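Local atomic coordinates of glycerol Dehydrogenase (Unidentified, PDB entry 5XN8), a protein that probably catalyses the NAD-dependent oxidation of glycerol to dihydroxyacetone, as a metal-dependent member of the iron-containing alcohol dehydrogenase family. Residues L205-D208 against T209-E213; N27-E30 against S31-V34; T329-E332 against G333-I336; H70-I73 against R74-A78; A355-L358 against G359-W362. All blocks are in the same frame, centred on the assembly; numbering follows the deposited sequence.

Contact 1 of 5, residues L205-D208 against T209-E213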
loop_
_atom_site.group_PDB
_atom_site.type_symbol
_atom_site.label_atom_id
_atom_site.label_comp_id
_atom_site.label_asym_id
_atom_site.label_seq_id
_atom_site.Cartn_x
_atom_site.Cartn_y
_atom_site.Cartn_z
ATOM N N LEU A 205 23.505 4.288 -2.834
ATOM C CA LEU A 205 23.594 3.058 -3.614
ATOM C C LEU A 205 24.568 2.064 -2.989
ATOM O O LEU A 205 24.320 0.861 -2.991
ATOM C CB LEU A 205 24.015 3.364 -5.054
ATOM C CG LEU A 205 24.043 2.165 -6.005
ATOM C CD1 LEU A 205 22.642 1.613 -6.229
ATOM C CD2 LEU A 205 24.698 2.558 -7.313
ATOM N N CYS A 206 25.685 2.562 -2.482
ATOM C CA CYS A 206 26.633 1.731 -1.724
ATOM C C CYS A 206 25.916 0.916 -0.645
ATOM O O CYS A 206 26.038 -0.318 -0.594
ATOM C CB CYS A 206 27.695 2.622 -1.085
ATOM S SG CYS A 206 28.997 1.748 -0.239
ATOM N N TYR A 207 25.136 1.617 0.179
ATOM C CA TYR A 207 24.407 1.030 1.298
ATOM C C TYR A 207 23.344 0.029 0.856
ATOM O O TYR A 207 23.273 -1.067 1.416
ATOM C CB TYR A 207 23.779 2.152 2.151
ATOM C CG TYR A 207 22.916 1.693 3.308
ATOM C CD1 TYR A 207 23.458 0.960 4.365
ATOM C CD2 TYR A 207 21.564 1.999 3.347
ATOM C CE1 TYR A 207 22.672 0.546 5.425
ATOM C CE2 TYR A 207 20.765 1.593 4.400
ATOM C CZ TYR A 207 21.323 0.854 5.436
ATOM O OH TYR A 207 20.537 0.424 6.486
ATOM N N ASP A 208 22.529 0.387 -0.142
ATOM C CA ASP A 208 21.483 -0.523 -0.653
ATOM C C ASP A 208 22.076 -1.760 -1.318
ATOM O O ASP A 208 21.480 -2.835 -1.277
ATOM C CB ASP A 208 20.549 0.180 -1.657
ATOM C CG ASP A 208 19.737 1.315 -1.027
ATOM O OD1 ASP A 208 19.400 1.254 0.182
ATOM O OD2 ASP A 208 19.426 2.279 -1.761
ATOM N N THR A 209 23.227 -1.591 -1.959
ATOM C CA THR A 209 23.951 -2.699 -2.587
ATOM C C THR A 209 24.486 -3.683 -1.541
ATOM O O THR A 209 24.385 -4.887 -1.734
ATOM C CB THR A 209 25.100 -2.187 -3.484
ATOM O OG1 THR A 209 24.568 -1.311 -4.477
ATOM C CG2 THR A 209 25.817 -3.330 -4.178
ATOM N N LEU A 210 25.029 -3.183 -0.438
ATOM C CA LEU A 210 25.466 -4.071 0.661
ATOM C C LEU A 210 24.318 -4.940 1.172
ATOM O O LEU A 210 24.485 -6.149 1.312
ATOM C CB LEU A 210 26.049 -3.293 1.829
ATOM C CG LEU A 210 27.389 -2.607 1.641
ATOM C CD1 LEU A 210 27.731 -1.764 2.857
ATOM C CD2 LEU A 210 28.483 -3.614 1.377
ATOM N N LEU A 211 23.159 -4.336 1.411
ATOM C CA LEU A 211 21.986 -5.066 1.896
ATOM C C LEU A 211 21.459 -6.068 0.868
ATOM O O LEU A 211 21.103 -7.195 1.215
ATOM C CB LEU A 211 20.867 -4.105 2.309
ATOM C CG LEU A 211 21.194 -3.063 3.397
ATOM C CD1 LEU A 211 19.943 -2.226 3.672
ATOM C CD2 LEU A 211 21.761 -3.691 4.682
ATOM N N ALA A 212 21.435 -5.669 -0.398
ATOM C CA ALA A 212 20.957 -6.539 -1.462
ATOM C C ALA A 212 21.932 -7.675 -1.793
ATOM O O ALA A 212 21.516 -8.817 -1.953
ATOM C CB ALA A 212 20.666 -5.716 -2.709
ATOM N N GLU A 213 23.218 -7.344 -1.905
ATOM C CA GLU A 213 24.231 -8.242 -2.474
ATOM C C GLU A 213 25.266 -8.787 -1.490
ATOM O O GLU A 213 25.994 -9.710 -1.832
ATOM C CB GLU A 213 24.995 -7.508 -3.592
ATOM C CG GLU A 213 24.121 -6.839 -4.651
ATOM C CD GLU A 213 23.301 -7.801 -5.496
ATOM O OE1 GLU A 213 23.677 -8.979 -5.598
ATOM O OE2 GLU A 213 22.282 -7.357 -6.081
#

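Contact 2 of 5, residues N27-E30 against S31-V34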
loop_
_atom_site.group_PDB
_atom_site.type_symbol
_atom_site.label_atom_id
_atom_site.label_comp_id
_atom_site.label_asym_id
_atom_site.label_seq_id
_atom_site.Cartn_x
_atom_site.Cartn_y
_atom_site.Cartn_z
ATOM N N ASN A 27 47.861 4.751 -23.481
ATOM C CA ASN A 27 47.570 6.172 -23.735
ATOM C C ASN A 27 48.013 7.123 -22.614
ATOM O O ASN A 27 48.090 8.332 -22.839
ATOM C CB ASN A 27 46.066 6.377 -24.001
ATOM C CG ASN A 27 45.579 5.636 -25.235
ATOM O OD1 ASN A 27 44.686 4.799 -25.155
ATOM N ND2 ASN A 27 46.165 5.938 -26.376
ATOM N N LEU A 28 48.275 6.600 -21.415
ATOM C CA LEU A 28 48.765 7.425 -20.291
ATOM C C LEU A 28 50.271 7.659 -20.355
ATOM O O LEU A 28 50.744 8.764 -20.072
ATOM C CB LEU A 28 48.411 6.805 -18.930
ATOM C CG LEU A 28 46.961 6.887 -18.444
ATOM C CD1 LEU A 28 46.824 6.140 -17.135
ATOM C CD2 LEU A 28 46.507 8.332 -18.293
ATOM N N ALA A 29 51.024 6.619 -20.707
ATOM C CA ALA A 29 52.477 6.707 -20.807
ATOM C C ALA A 29 53.045 5.574 -21.646
ATOM O O ALA A 29 52.405 4.532 -21.821
ATOM C CB ALA A 29 53.098 6.691 -19.420
ATOM N N GLU A 30 54.253 5.792 -22.160
ATOM C CA GLU A 30 54.979 4.793 -22.959
ATOM C C GLU A 30 55.796 3.820 -22.100
ATOM O O GLU A 30 56.275 2.797 -22.615
ATOM C CB GLU A 30 55.876 5.487 -23.993
ATOM C CG GLU A 30 55.076 6.201 -25.071
ATOM C CD GLU A 30 55.746 7.446 -25.619
ATOM O OE1 GLU A 30 56.385 8.212 -24.854
ATOM O OE2 GLU A 30 55.591 7.676 -26.835
ATOM N N SER A 31 55.960 4.126 -20.810
ATOM C CA SER A 31 56.635 3.215 -19.882
ATOM C C SER A 31 56.156 3.394 -18.446
ATOM O O SER A 31 55.726 4.482 -18.058
ATOM C CB SER A 31 58.162 3.385 -19.971
ATOM O OG SER A 31 58.567 4.657 -19.504
ATOM N N PHE A 32 56.258 2.321 -17.665
ATOM C CA PHE A 32 55.739 2.283 -16.299
ATOM C C PHE A 32 56.708 1.684 -15.284
ATOM O O PHE A 32 57.369 0.684 -15.548
ATOM C CB PHE A 32 54.412 1.513 -16.270
ATOM C CG PHE A 32 53.228 2.354 -16.645
ATOM C CD1 PHE A 32 52.589 3.132 -15.692
ATOM C CD2 PHE A 32 52.776 2.398 -17.959
ATOM C CE1 PHE A 32 51.502 3.929 -16.042
ATOM C CE2 PHE A 32 51.696 3.189 -18.313
ATOM C CZ PHE A 32 51.058 3.959 -17.354
ATOM N N PHE A 33 56.761 2.316 -14.118
ATOM C CA PHE A 33 57.508 1.854 -12.964
ATOM C C PHE A 33 56.537 1.082 -12.062
ATOM O O PHE A 33 55.662 1.677 -11.439
ATOM C CB PHE A 33 58.083 3.073 -12.246
ATOM C CG PHE A 33 58.893 2.754 -11.028
ATOM C CD1 PHE A 33 60.210 2.338 -11.148
ATOM C CD2 PHE A 33 58.355 2.918 -9.755
ATOM C CE1 PHE A 33 60.972 2.066 -10.024
ATOM C CE2 PHE A 33 59.110 2.652 -8.626
ATOM C CZ PHE A 33 60.422 2.224 -8.763
ATOM N N VAL A 34 56.686 -0.235 -12.008
ATOM C CA VAL A 34 55.745 -1.121 -11.325
ATOM C C VAL A 34 56.277 -1.514 -9.943
ATOM O O VAL A 34 57.402 -1.978 -9.847
ATOM C CB VAL A 34 55.506 -2.406 -12.157
ATOM C CG1 VAL A 34 54.316 -3.196 -11.622
ATOM C CG2 VAL A 34 55.316 -2.070 -13.627
#

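Contact 3 of 5, residues T329-E332 against G333-I336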
loop_
_atom_site.group_PDB
_atom_site.type_symbol
_atom_site.label_atom_id
_atom_site.label_comp_id
_atom_site.label_asym_id
_atom_site.label_seq_id
_atom_site.Cartn_x
_atom_site.Cartn_y
_atom_site.Cartn_z
ATOM N N THR A 329 38.269 10.942 19.865
ATOM C CA THR A 329 37.274 11.105 18.800
ATOM C C THR A 329 36.930 12.573 18.543
ATOM O O THR A 329 36.805 12.982 17.390
ATOM C CB THR A 329 35.961 10.348 19.132
ATOM O OG1 THR A 329 36.235 8.962 19.331
ATOM C CG2 THR A 329 34.935 10.469 18.006
ATOM N N CYS A 330 36.767 13.350 19.613
ATOM C CA CYS A 330 36.351 14.763 19.515
ATOM C C CYS A 330 37.510 15.761 19.415
ATOM O O CYS A 330 37.296 16.966 19.538
ATOM C CB CYS A 330 35.450 15.110 20.704
ATOM S SG CYS A 330 33.935 14.132 20.714
ATOM N N ALA A 331 38.725 15.264 19.180
ATOM C CA ALA A 331 39.902 16.108 19.007
ATOM C C ALA A 331 39.723 17.097 17.858
ATOM O O ALA A 331 39.025 16.817 16.890
ATOM C CB ALA A 331 41.134 15.244 18.770
ATOM N N GLU A 332 40.371 18.250 17.974
ATOM C CA GLU A 332 40.287 19.287 16.951
ATOM C C GLU A 332 40.789 18.756 15.602
ATOM O O GLU A 332 41.862 18.154 15.524
ATOM C CB GLU A 332 41.086 20.520 17.370
ATOM C CG GLU A 332 40.802 21.757 16.524
ATOM C CD GLU A 332 41.909 22.793 16.586
ATOM O OE1 GLU A 332 43.102 22.416 16.521
ATOM O OE2 GLU A 332 41.586 23.994 16.677
ATOM N N GLY A 333 39.989 18.968 14.559
ATOM C CA GLY A 333 40.294 18.488 13.214
ATOM C C GLY A 333 39.582 17.205 12.831
ATOM O O GLY A 333 39.589 16.828 11.656
ATOM N N GLU A 334 38.979 16.525 13.805
ATOM C CA GLU A 334 38.300 15.257 13.540
ATOM C C GLU A 334 36.981 15.473 12.825
ATOM O O GLU A 334 36.352 16.526 12.953
ATOM C CB GLU A 334 38.084 14.442 14.825
ATOM C CG GLU A 334 39.345 13.737 15.328
ATOM C CD GLU A 334 39.726 12.494 14.534
ATOM O OE1 GLU A 334 39.080 12.202 13.497
ATOM O OE2 GLU A 334 40.680 11.801 14.949
ATOM N N THR A 335 36.568 14.441 12.093
ATOM C CA THR A 335 35.401 14.507 11.225
ATOM C C THR A 335 34.059 14.424 11.962
ATOM O O THR A 335 33.024 14.634 11.338
ATOM C CB THR A 335 35.444 13.385 10.169
ATOM O OG1 THR A 335 35.517 12.110 10.829
ATOM C CG2 THR A 335 36.635 13.573 9.225
ATOM N N ILE A 336 34.051 14.143 13.260
ATOM C CA ILE A 336 32.796 14.115 14.028
ATOM C C ILE A 336 32.107 15.481 14.140
ATOM O O ILE A 336 30.893 15.553 14.348
ATOM C CB ILE A 336 33.001 13.527 15.445
ATOM C CG1 ILE A 336 31.665 13.053 16.012
ATOM C CG2 ILE A 336 33.701 14.520 16.369
ATOM C CD1 ILE A 336 31.805 12.050 17.126
#

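Contact 4 of 5, residues H70-I73 against R74-A78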
loop_
_atom_site.group_PDB
_atom_site.type_symbol
_atom_site.label_atom_id
_atom_site.label_comp_id
_atom_site.label_asym_id
_atom_site.label_seq_id
_atom_site.Cartn_x
_atom_site.Cartn_y
_atom_site.Cartn_z
ATOM N N HIS A 70 57.985 8.103 4.091
ATOM C CA HIS A 70 58.727 9.099 3.311
ATOM C C HIS A 70 60.066 8.553 2.820
ATOM O O HIS A 70 60.454 8.806 1.683
ATOM C CB HIS A 70 58.964 10.380 4.131
ATOM C CG HIS A 70 57.765 11.274 4.216
ATOM N ND1 HIS A 70 57.324 12.023 3.149
ATOM C CD2 HIS A 70 56.921 11.548 5.239
ATOM C CE1 HIS A 70 56.262 12.723 3.511
ATOM N NE2 HIS A 70 55.987 12.440 4.772
ATOM N N VAL A 71 60.752 7.788 3.675
ATOM C CA VAL A 71 62.029 7.150 3.325
ATOM C C VAL A 71 61.851 6.182 2.152
ATOM O O VAL A 71 62.652 6.191 1.213
ATOM C CB VAL A 71 62.653 6.399 4.534
ATOM C CG1 VAL A 71 63.861 5.553 4.115
ATOM C CG2 VAL A 71 63.046 7.385 5.631
ATOM N N GLU A 72 60.809 5.353 2.217
ATOM C CA GLU A 72 60.542 4.364 1.177
ATOM C C GLU A 72 60.181 5.032 -0.151
ATOM O O GLU A 72 60.654 4.603 -1.200
ATOM C CB GLU A 72 59.425 3.403 1.625
ATOM C CG GLU A 72 59.143 2.227 0.687
ATOM C CD GLU A 72 60.307 1.258 0.530
ATOM O OE1 GLU A 72 61.255 1.280 1.342
ATOM O OE2 GLU A 72 60.270 0.446 -0.416
ATOM N N ILE A 73 59.361 6.082 -0.094
ATOM C CA ILE A 73 58.996 6.885 -1.280
ATOM C C ILE A 73 60.248 7.422 -1.970
ATOM O O ILE A 73 60.414 7.230 -3.178
ATOM C CB ILE A 73 58.042 8.061 -0.909
ATOM C CG1 ILE A 73 56.659 7.530 -0.502
ATOM C CG2 ILE A 73 57.881 9.062 -2.049
ATOM C CD1 ILE A 73 55.906 8.485 0.394
ATOM N N ARG A 74 61.125 8.071 -1.192
ATOM C CA ARG A 74 62.356 8.667 -1.728
ATOM C C ARG A 74 63.334 7.626 -2.278
ATOM O O ARG A 74 64.047 7.916 -3.239
ATOM C CB ARG A 74 63.055 9.547 -0.669
ATOM C CG ARG A 74 62.440 10.925 -0.396
ATOM C CD ARG A 74 60.964 11.085 -0.648
ATOM N NE ARG A 74 60.549 12.476 -0.420
ATOM C CZ ARG A 74 59.374 12.875 0.067
ATOM N NH1 ARG A 74 58.423 12.007 0.416
ATOM N NH2 ARG A 74 59.153 14.182 0.222
ATOM N N ARG A 75 63.361 6.433 -1.679
ATOM C CA ARG A 75 64.202 5.335 -2.175
ATOM C C ARG A 75 63.739 4.863 -3.557
ATOM O O ARG A 75 64.557 4.666 -4.451
ATOM C CB ARG A 75 64.207 4.158 -1.183
ATOM C CG ARG A 75 65.262 3.083 -1.458
ATOM C CD ARG A 75 65.085 1.866 -0.552
ATOM N NE ARG A 75 63.850 1.126 -0.845
ATOM C CZ ARG A 75 63.663 0.278 -1.863
ATOM N NH1 ARG A 75 64.641 0.001 -2.728
ATOM N NH2 ARG A 75 62.482 -0.325 -2.008
ATOM N N LEU A 76 62.427 4.691 -3.717
ATOM C CA LEU A 76 61.835 4.215 -4.979
ATOM C C LEU A 76 61.848 5.282 -6.076
ATOM O O LEU A 76 62.045 4.955 -7.251
ATOM C CB LEU A 76 60.405 3.715 -4.756
ATOM C CG LEU A 76 60.238 2.373 -4.032
ATOM C CD1 LEU A 76 58.793 2.174 -3.618
ATOM C CD2 LEU A 76 60.747 1.202 -4.866
ATOM N N ILE A 77 61.625 6.541 -5.696
ATOM C CA ILE A 77 61.771 7.668 -6.625
ATOM C C ILE A 77 63.161 7.692 -7.255
ATOM O O ILE A 77 63.280 7.834 -8.472
ATOM C CB ILE A 77 61.448 9.025 -5.940
ATOM C CG1 ILE A 77 59.928 9.154 -5.761
ATOM C CG2 ILE A 77 61.954 10.208 -6.765
ATOM C CD1 ILE A 77 59.496 10.215 -4.773
ATOM N N ALA A 78 64.199 7.543 -6.425
ATOM C CA ALA A 78 65.587 7.515 -6.896
ATOM C C ALA A 78 65.826 6.436 -7.949
ATOM O O ALA A 78 66.529 6.680 -8.924
ATOM C CB ALA A 78 66.548 7.332 -5.725
#

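Contact 5 of 5, residues A355-L358 against G359-W362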
loop_
_atom_site.group_PDB
_atom_site.type_symbol
_atom_site.label_atom_id
_atom_site.label_comp_id
_atom_site.label_asym_id
_atom_site.label_seq_id
_atom_site.Cartn_x
_atom_site.Cartn_y
_atom_site.Cartn_z
ATOM N N ALA A 355 25.417 1.541 22.177
ATOM C CA ALA A 355 25.592 0.708 20.986
ATOM C C ALA A 355 26.047 -0.701 21.348
ATOM O O ALA A 355 25.507 -1.679 20.827
ATOM C CB ALA A 355 26.582 1.342 20.031
ATOM N N ASP A 356 27.036 -0.791 22.241
ATOM C CA ASP A 356 27.516 -2.079 22.771
ATOM C C ASP A 356 26.380 -2.900 23.369
ATOM O O ASP A 356 26.219 -4.074 23.041
ATOM C CB ASP A 356 28.608 -1.831 23.823
ATOM C CG ASP A 356 29.069 -3.095 24.514
ATOM O OD1 ASP A 356 29.617 -3.979 23.825
ATOM O OD2 ASP A 356 28.897 -3.194 25.747
ATOM N N LEU A 357 25.583 -2.274 24.235
ATOM C CA LEU A 357 24.417 -2.934 24.828
ATOM C C LEU A 357 23.360 -3.314 23.795
ATOM O O LEU A 357 22.697 -4.332 23.959
ATOM C CB LEU A 357 23.809 -2.085 25.950
ATOM C CG LEU A 357 24.682 -1.910 27.206
ATOM C CD1 LEU A 357 23.956 -1.100 28.258
ATOM C CD2 LEU A 357 25.113 -3.250 27.810
ATOM N N LEU A 358 23.200 -2.526 22.732
ATOM C CA LEU A 358 22.306 -2.917 21.618
ATOM C C LEU A 358 22.814 -4.152 20.890
ATOM O O LEU A 358 22.022 -5.036 20.537
ATOM C CB LEU A 358 22.088 -1.765 20.629
ATOM C CG LEU A 358 21.190 -0.668 21.195
ATOM C CD1 LEU A 358 21.386 0.651 20.454
ATOM C CD2 LEU A 358 19.717 -1.066 21.175
ATOM N N GLY A 359 24.123 -4.218 20.669
ATOM C CA GLY A 359 24.752 -5.377 20.046
ATOM C C GLY A 359 24.773 -6.646 20.889
ATOM O O GLY A 359 24.668 -7.743 20.339
ATOM N N GLN A 360 24.931 -6.509 22.207
ATOM C CA GLN A 360 24.845 -7.665 23.119
ATOM C C GLN A 360 23.449 -8.295 23.056
ATOM O O GLN A 360 23.307 -9.476 22.775
ATOM C CB GLN A 360 25.185 -7.273 24.567
ATOM C CG GLN A 360 26.655 -6.972 24.800
ATOM C CD GLN A 360 26.996 -6.783 26.283
ATOM O OE1 GLN A 360 26.540 -7.526 27.166
ATOM N NE2 GLN A 360 27.810 -5.779 26.565
ATOM N N GLN A 361 22.426 -7.478 23.300
ATOM C CA GLN A 361 21.037 -7.936 23.241
ATOM C C GLN A 361 20.702 -8.626 21.901
ATOM O O GLN A 361 20.053 -9.689 21.878
ATOM C CB GLN A 361 20.100 -6.761 23.466
ATOM C CG GLN A 361 18.668 -7.134 23.822
ATOM C CD GLN A 361 17.731 -5.956 23.631
ATOM O OE1 GLN A 361 17.132 -5.796 22.559
ATOM N NE2 GLN A 361 17.644 -5.094 24.642
ATOM N N TRP A 362 21.182 -8.036 20.806
ATOM C CA TRP A 362 20.971 -8.563 19.463
ATOM C C TRP A 362 21.599 -9.944 19.248
ATOM O O TRP A 362 20.976 -10.851 18.695
ATOM C CB TRP A 362 21.519 -7.576 18.417
ATOM C CG TRP A 362 21.233 -8.005 17.030
ATOM C CD1 TRP A 362 22.077 -8.662 16.192
ATOM C CD2 TRP A 362 19.997 -7.848 16.321
ATOM N NE1 TRP A 362 21.455 -8.913 14.995
ATOM C CE2 TRP A 362 20.178 -8.415 15.038
ATOM C CE3 TRP A 362 18.751 -7.272 16.639
ATOM C CZ2 TRP A 362 19.169 -8.437 14.073
ATOM C CZ3 TRP A 362 17.739 -7.304 15.683
ATOM C CH2 TRP A 362 17.961 -7.880 14.408
#

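Contact 1 of 5, residues L205-D208 against T209-E213
Leu211 folds back along its helix onto Tyr207, four residues earlier. Leu211 CB lies 3.9 Å from Asp208 O. The next atom, Leu211 CG, is 3.5 Å from Tyr207 O. The Leu211 CD1 methyl then reaches the phenol ring and lies over one face, 3.8 Å from Tyr207 CZ. This is a CH-pi contact near the hydroxyl end of the ring. Tyr207 has CG anti to the backbone N (chi1 176°), which swings its ring alongside the helix to meet the methyl.

A second pair, Leu205 and Thr209, is polar. Thr209 OG1 donates to Leu205 O at 2.6 Å, and Thr209 N donates to Leu205 O at 2.9 Å. The two donors come from opposite faces of the carbonyl plane, with OG1 38° above it. One oxygen therefore serves two bonds, and the hydroxyl is tied back to its own helix.

Helical bonds continue from Leu210 N to Cys206 O and from Ala212 N to Asp208 O. Tyr207 also meets Phe177 edge-to-face. Leu210 packs on helices 162-185, 228-247 and 290-303. Tyr207 and Leu211 face helix 290-303, while Leu205 touches Ser201 of a neighbouring subunit.

Contact 2 of 5, residues N27-E30 against S31-V34
Ala29 and Phe32 lie on the two arms of a bend in the chain. Ala29 is extended, with phi/psi of -161/159°. Glu30 then turns the backbone, and Ser31 is extended again as the strand begins. The bend sets the Ala29 methyl beside the start of the strand.

Ala29 CB points at the strand and lies 3.7 Å from Ser31 O. Ala29 CB is also 3.9 Å from Phe32 CE2. The ring also meets Leu28: Leu28 CB stands at its edge, near the ring plane, 4.2 Å from Phe32 CZ. Phe32 CG sits beside its own backbone N (chi1 -83°), which turns the ring back towards the loop. Ala29 O is close to the same part of the ring, 3.8 Å from Phe32 CE2. The contact is thus light, mostly apolar packing against the CE2-CZ end of the ring.

Ser31 points the other way, and its OG is hydrogen-bonded to Arg86 N. The buried Phe32 ring packs further on Leu59 and Val89 of the flanking strands 58-63 and 87-92. This is the entry of a loop into an inner strand of a parallel sheet, as in the Rossmann-like nucleotide-binding domain of this family.

Contact 3 of 5, residues T329-E332 against G333-I336
Ala331 and Glu334 are the ends of a type II beta turn. Its hydrogen bond runs from Glu334 N to Ala331 O at 3.1 Å, with an N-H...O angle of 157°. Gly333 holds the third position. Its positive phi of 99° would jam a CB against the carbonyl oxygen of Glu332, so the backbone here calls for glycine.

Close packing on backbone oxygens comes next. Glu334 CB lies 3.2 Å from Thr329 O and 3.3 Å from Ala331 O. Glu334 CG follows, 3.4 Å from Thr329 O. Glu334 bends at chi2 (-76°), which turns its carboxylate toward helix 252-260, where OE1 makes a weak hydrogen bond to Asn258 ND2.

The apolar contacts join the two arms behind the turn. Ile336 CD1 meets Thr329 CG2 at 3.6 Å, and the two side chains cross at about a right angle. Ile336 CG2 lies 3.6 Å from Thr329 O and, more loosely, 4.4 Å from Cys330 SG. Thr329 OG1 is turned to its own helix, where it bonds Val325 O.

The turn follows the end of helix 318-329. Cys330 and Ile336 lean on Val348 of helix 345-363. Thr329, Glu334 and Thr335 touch Ala255 of helix 252-260, which also carries the zinc ligand His254.

Contact 4 of 5, residues H70-I73 against R74-A78
Glu72 and Arg75 meet through one bend in each chain. Both start with CG anti to the backbone N. Glu72 then bends at chi2 (64°) and Arg75 at chi3 (67°), so the two side chains lie side by side and point the same way. Their charged ends form a salt bridge. Arg75 NH2 donates to Glu72 OE2 at 2.8 Å in a nearly straight bond (168°). It meets the oxygen on the syn side but well out of the carboxylate plane. The acid comes to the edge of the guanidinium, in its plane, with the two flat groups turned against each other. Arg75 NE adds a weak bond of 3.4 Å to Glu72 OE1. The buried carboxylate is also held by Asn65, whose ND2 bonds OE1, and Arg75 NH2 has a second acceptor in Arg63 O.

His70 and Arg74 also run side by side, with ring and guanidinium steeply inclined to each other. Arg74 NH1 stands at the edge of the imidazole, 2.9 Å from His70 ND1. Arg74 CD lies 3.3 Å from His70 O. At the far ring nitrogen, NE2 is hydrogen-bonded to Glu139.

Ile73 CG2 packs alongside Ile77 CD1 at 3.4 Å, and Ile77 CG1 lies 3.3 Å from Ile73 O.

Ile73, Leu76 and Ile77 turn this helix onto helix 94-107. Leu76 also packs on Phe33 and Ile35 of strand 31-36. His70 and Ile73 touch Ile130 of strand 127-131, and Arg74 makes a cation-pi contact with Tyr106.

Contact 5 of 5, residues A355-L358 against G359-W362
Gln360 bonds Asp356 twice, once by backbone and once by side chain. Gln360 N donates to Asp356 O at 2.9 Å. Gln360 NE2 donates to Asp356 OD2, also at 2.9 Å. The second bond is bent, with an N-H...O angle of 134°. The amide nitrogen approaches from above the carboxylate, 42° out of its plane, while the oxygen stays close to the amide plane. The two flat groups are strongly turned against each other.

Asp356 has CG anti to its backbone N (chi1 175°), which lays the carboxylate forward along the helix. Gln360 extends beyond CG to reach it. On the way, Gln360 CG lies 3.4 Å from Asp356 O. Leu357 CD2 touches Gln360 NE2 at 3.9 Å. The other carboxylate oxygen, Asp356 OD1, accepts a bond from Leu309 N.

Gly359 N donates to Ala355 O at 2.9 Å. Trp362 CB lies 3.3 Å from Leu358 O, and its indole then leads away to Glu294 and Leu297 of helix 290-303. Gln361 NE2 bonds Glu215 of a neighbouring subunit, and Leu358 packs on Leu219 of that subunit.

The buried Asp356 carboxylate thus has a donor on each oxygen. One is the backbone of a loop and the other is a neutral amide one helical turn on. Together they fix its rotation and probably help to stabilise a buried negative charge.

Overall arrangement
From the N terminus, contact 2 comes first, where a loop enters strand 31-36. Contact 4 follows on helix 70-83, and these two touch: Phe33 CZ packs 3.5 Å from Leu76 O. Both belong to the part of the fold built on the parallel sheet. Contact 1 lies on helix 197-223, contact 3 in the loop after helix 318-329, and contact 5 on helix 345-363 near the C terminus. The five are in series; none nests or crosses, and none closes a long loop. Contacts 3 and 5 are joined through helix 345-363. Contacts 1 and 5 both face helix 290-303; the nearest atoms of the two contacts are about 11 Å apart.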